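Local coordinates for protein UDP-N-acetylglucosamine pyrophosphorylase (Entamoeba histolytica, PDB 3OC9) that probably catalyses the transfer of a uridylyl group from UTP to N-acetylglucosamine 1-phosphate, yielding UDP-N-acetylglucosamine and diphosphate, at residues A[211-216]-A[324-329]. Numbering follows the deposited sequence.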
ATOM      1  N   ILE A 211       8.476  -7.041  -6.456  1.00 16.02           N
ATOM      2  CA  ILE A 211       7.259  -6.318  -6.940  1.00 15.95           C
ATOM      3  C   ILE A 211       6.029  -7.256  -6.979  1.00 16.26           C
ATOM      4  O   ILE A 211       6.036  -8.215  -7.768  1.00 16.14           O
ATOM      5  CB  ILE A 211       7.464  -5.736  -8.392  1.00 16.37           C
ATOM      6  CG1 ILE A 211       8.751  -4.896  -8.477  1.00 16.98           C
ATOM      7  CG2 ILE A 211       6.237  -4.890  -8.835  1.00 15.19           C
ATOM      8  CD1 ILE A 211       9.187  -4.486  -9.966  1.00 17.60           C
ATOM      9  N   LYS A 212       5.001  -6.989  -6.152  1.00 15.24           N
ATOM     10  CA  LYS A 212       3.718  -7.753  -6.235  1.00 16.20           C
ATOM     11  C   LYS A 212       2.870  -7.314  -7.455  1.00 16.03           C
ATOM     12  O   LYS A 212       2.745  -6.110  -7.733  1.00 16.66           O
ATOM     13  CB  LYS A 212       2.902  -7.695  -4.900  1.00 15.98           C
ATOM     14  CG  LYS A 212       3.392  -8.767  -3.850  1.00 15.42           C
ATOM     15  CD  LYS A 212       2.713  -8.623  -2.464  1.00 14.38           C
ATOM     16  CE  LYS A 212       2.871  -9.906  -1.601  1.00 17.05           C
ATOM     17  NZ  LYS A 212       2.168  -9.769  -0.234  1.00 17.89           N
ATOM     18  N   ILE A 213       2.309  -8.290  -8.184  1.00 16.44           N
ATOM     19  CA  ILE A 213       1.496  -8.011  -9.389  1.00 16.16           C
ATOM     20  C   ILE A 213       0.185  -8.804  -9.388  1.00 17.33           C
ATOM     21  O   ILE A 213       0.080  -9.855  -8.715  1.00 17.36           O
ATOM     22  CB  ILE A 213       2.290  -8.229 -10.759  1.00 15.24           C
ATOM     23  CG1 ILE A 213       2.663  -9.712 -11.020  1.00 15.82           C
ATOM     24  CG2 ILE A 213       3.563  -7.333 -10.806  1.00 15.29           C
ATOM     25  CD1 ILE A 213       1.521 -10.596 -11.719  1.00 16.38           C
ATOM     26  N   VAL A 214      -0.794  -8.293 -10.133  1.00 18.26           N
ATOM     27  CA  VAL A 214      -1.994  -9.073 -10.504  1.00 19.37           C
ATOM     28  C   VAL A 214      -1.970  -9.340 -12.024  1.00 19.37           C
ATOM     29  O   VAL A 214      -1.592  -8.463 -12.811  1.00 20.38           O
ATOM     30  CB  VAL A 214      -3.339  -8.362 -10.079  1.00 19.22           C
ATOM     31  CG1 VAL A 214      -3.474  -8.305  -8.544  1.00 21.31           C
ATOM     32  CG2 VAL A 214      -3.485  -6.903 -10.711  1.00 19.37           C
ATOM     33  N   LYS A 215      -2.367 -10.543 -12.444  1.00 20.77           N
ATOM     34  CA  LYS A 215      -2.516 -10.828 -13.892  1.00 22.32           C
ATOM     35  C   LYS A 215      -3.615  -9.980 -14.568  1.00 22.94           C
ATOM     36  O   LYS A 215      -4.791 -10.027 -14.149  1.00 23.19           O
ATOM     37  CB  LYS A 215      -2.845 -12.308 -14.099  1.00 23.74           C
ATOM     38  CG  LYS A 215      -1.681 -13.253 -14.006  1.00 26.79           C
ATOM     39  CD  LYS A 215      -2.163 -14.628 -14.539  1.00 32.50           C
ATOM     40  CE  LYS A 215      -1.046 -15.608 -14.716  1.00 35.15           C
ATOM     41  NZ  LYS A 215      -1.590 -16.994 -14.968  1.00 35.97           N
ATOM     42  N   LYS A 216      -3.240  -9.200 -15.594  1.00 22.22           N
ATOM     43  CA  LYS A 216      -4.173  -8.254 -16.282  1.00 23.01           C
ATOM     44  C   LYS A 216      -5.446  -8.974 -16.773  1.00 24.19           C
ATOM     45  O   LYS A 216      -5.350 -10.020 -17.404  1.00 24.68           O
ATOM     46  CB  LYS A 216      -3.461  -7.547 -17.450  1.00 22.26           C
ATOM     47  CG  LYS A 216      -4.327  -6.552 -18.271  1.00 22.75           C
ATOM     48  CD  LYS A 216      -3.465  -5.635 -19.179  1.00 21.69           C
ATOM     49  CE  LYS A 216      -4.330  -4.879 -20.188  1.00 23.50           C
ATOM     50  NZ  LYS A 216      -3.498  -3.793 -20.847  1.00 23.45           N
ATOM     51  N   ILE A 324       9.517 -10.956  -9.254  1.00 17.56           N
ATOM     52  CA  ILE A 324       8.099 -10.638  -9.535  0.70 17.60           C
ATOM     53  C   ILE A 324       7.192 -11.701  -8.870  1.00 17.74           C
ATOM     54  O   ILE A 324       7.286 -12.898  -9.185  1.00 17.41           O
ATOM     55  CB  ILE A 324       7.824 -10.572 -11.090  0.70 17.44           C
ATOM     56  CG1 ILE A 324       8.859  -9.690 -11.814  0.70 18.48           C
ATOM     57  CG2 ILE A 324       6.375 -10.102 -11.409  0.70 18.15           C
ATOM     58  CD1 ILE A 324       8.990  -8.252 -11.258  0.70 16.04           C
ATOM     59  N   PHE A 325       6.326 -11.254  -7.954  1.00 16.87           N
ATOM     60  CA  PHE A 325       5.502 -12.125  -7.042  1.00 17.99           C
ATOM     61  C   PHE A 325       4.003 -11.987  -7.382  1.00 18.10           C
ATOM     62  O   PHE A 325       3.391 -10.926  -7.126  1.00 17.10           O
ATOM     63  CB  PHE A 325       5.818 -11.655  -5.586  1.00 18.02           C
ATOM     64  CG  PHE A 325       5.259 -12.529  -4.440  1.00 19.59           C
ATOM     65  CD1 PHE A 325       3.890 -12.642  -4.206  1.00 19.05           C
ATOM     66  CD2 PHE A 325       6.141 -13.137  -3.532  1.00 21.73           C
ATOM     67  CE1 PHE A 325       3.390 -13.387  -3.103  1.00 21.20           C
ATOM     68  CE2 PHE A 325       5.664 -13.884  -2.431  1.00 23.09           C
ATOM     69  CZ  PHE A 325       4.277 -14.007  -2.225  1.00 20.02           C
ATOM     70  N   GLU A 326       3.380 -13.038  -7.934  1.00 18.14           N
ATOM     71  CA  GLU A 326       1.922 -12.967  -8.252  1.00 19.01           C
ATOM     72  C   GLU A 326       1.006 -13.099  -7.014  1.00 18.91           C
ATOM     73  O   GLU A 326       1.174 -14.045  -6.221  1.00 19.58           O
ATOM     74  CB  GLU A 326       1.523 -14.069  -9.285  1.00 19.87           C
ATOM     75  CG  GLU A 326       0.014 -13.978  -9.721  1.00 21.89           C
ATOM     76  CD  GLU A 326      -0.500 -15.164 -10.571  1.00 26.62           C
ATOM     77  OE1 GLU A 326       0.259 -16.132 -10.835  1.00 28.63           O
ATOM     78  OE2 GLU A 326      -1.688 -15.119 -10.976  1.00 26.45           O
ATOM     79  N   ILE A 327       0.034 -12.182  -6.860  1.00 18.24           N
ATOM     80  CA  ILE A 327      -1.038 -12.320  -5.839  1.00 19.51           C
ATOM     81  C   ILE A 327      -2.423 -12.552  -6.475  1.00 19.35           C
ATOM     82  O   ILE A 327      -2.646 -12.183  -7.628  1.00 20.21           O
ATOM     83  CB  ILE A 327      -1.102 -11.090  -4.867  1.00 19.38           C
ATOM     84  CG1 ILE A 327      -1.391  -9.795  -5.657  1.00 20.60           C
ATOM     85  CG2 ILE A 327       0.239 -10.996  -4.094  1.00 18.57           C
ATOM     86  CD1 ILE A 327      -2.027  -8.644  -4.821  1.00 24.49           C
ATOM     87  N   GLN A 328      -3.342 -13.163  -5.722  1.00 20.29           N
ATOM     88  CA  GLN A 328      -4.736 -13.312  -6.167  1.00 21.43           C
ATOM     89  C   GLN A 328      -5.560 -12.104  -5.713  1.00 21.73           C
ATOM     90  O   GLN A 328      -5.424 -11.666  -4.572  1.00 20.22           O
ATOM     91  CB  GLN A 328      -5.346 -14.583  -5.572  1.00 22.72           C
ATOM     92  CG  GLN A 328      -4.684 -15.870  -6.056  1.00 26.50           C
ATOM     93  CD  GLN A 328      -4.672 -15.979  -7.577  1.00 31.38           C
ATOM     94  OE1 GLN A 328      -5.729 -16.038  -8.211  1.00 32.06           O
ATOM     95  NE2 GLN A 328      -3.474 -15.992  -8.169  1.00 32.18           N
ATOM     96  N   ARG A 329      -6.417 -11.570  -6.593  1.00 21.91           N
ATOM     97  CA  ARG A 329      -7.232 -10.394  -6.221  1.00 23.03           C
ATOM     98  C   ARG A 329      -8.123 -10.755  -5.025  1.00 22.78           C
ATOM     99  O   ARG A 329      -8.352  -9.927  -4.141  1.00 22.86           O
ATOM    100  CB  ARG A 329      -8.099  -9.884  -7.404  1.00 22.83           C
ATOM    101  CG  ARG A 329      -7.284  -9.441  -8.654  1.00 25.31           C
ATOM    102  CD  ARG A 329      -8.174  -9.043  -9.865  1.00 27.69           C
ATOM    103  NE  ARG A 329      -7.389  -8.949 -11.107  1.00 28.43           N
ATOM    104  CZ  ARG A 329      -7.140  -7.827 -11.770  1.00 29.64           C
ATOM    105  NH1 ARG A 329      -7.624  -6.663 -11.349  1.00 31.00           N
ATOM    106  NH2 ARG A 329      -6.409  -7.875 -12.880  1.00 29.36           N
TER
HETATM  107  O   HOH W   1      -3.193 -12.725 -10.413  1.00 16.44           O
HETATM  108  O   HOH W   2      -6.178 -11.268 -11.909  1.00 29.84           O
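Ile213 and Phe325 lie at the heart of a parallel strand pair: the Ile213 amide donates to Phe325 O, while Ile213 O accepts from the Ile327 amide almost head-on (3.0 Å between N and O, C=O...N angle 173°). The Phe325 amide bonds in turn to Ile211 O. On one face of the sheet the chain of Lys212 runs extended beside Phe325, its CE making an off-centre CH-pi contact 4.2 Å from the ring centroid. CG2 of Ile327 meets the same methylenes from a crosswise direction, and the ammonium group beyond them forms salt bridges with Asp195 and Glu332. Ile211, Ile213 and Ile324 occupy the other face, where, in one of the two conformers modelled for Ile324, its CG2 packs 3.8 Å from Ile213 CG1 and Ile324 CD1 lies beside Ile211 CD1.

Past the paired residues, Arg329 reaches back from the start of helix 329-332. Its side chain, extended from CG to NE, brings NH2 to Lys215 O at 3.0 Å; this oxygen lies in the guanidinium plane, although NH2 stands above the carbonyl plane. A water joins NE to the same oxygen, Val214 CG2 sits over one face of the guanidinium, offset toward its rim, and Glu221 pairs with NH1. Nearby, Glu326 OE2 rests 3.6 Å from Lys215 CG, and a second water links this carboxylate to Lys215 N and Ile327 O.

Within the mixed sheet of this GT-A-clan enzyme, strand 209-215 lies between 322-326 and the antiparallel partners 258-261 and 263-267. Thr13 and Thr14 bond to the amides of Ile324 and Glu326, and Leu226 of strand 225-229 packs on Ile213 and Ile324.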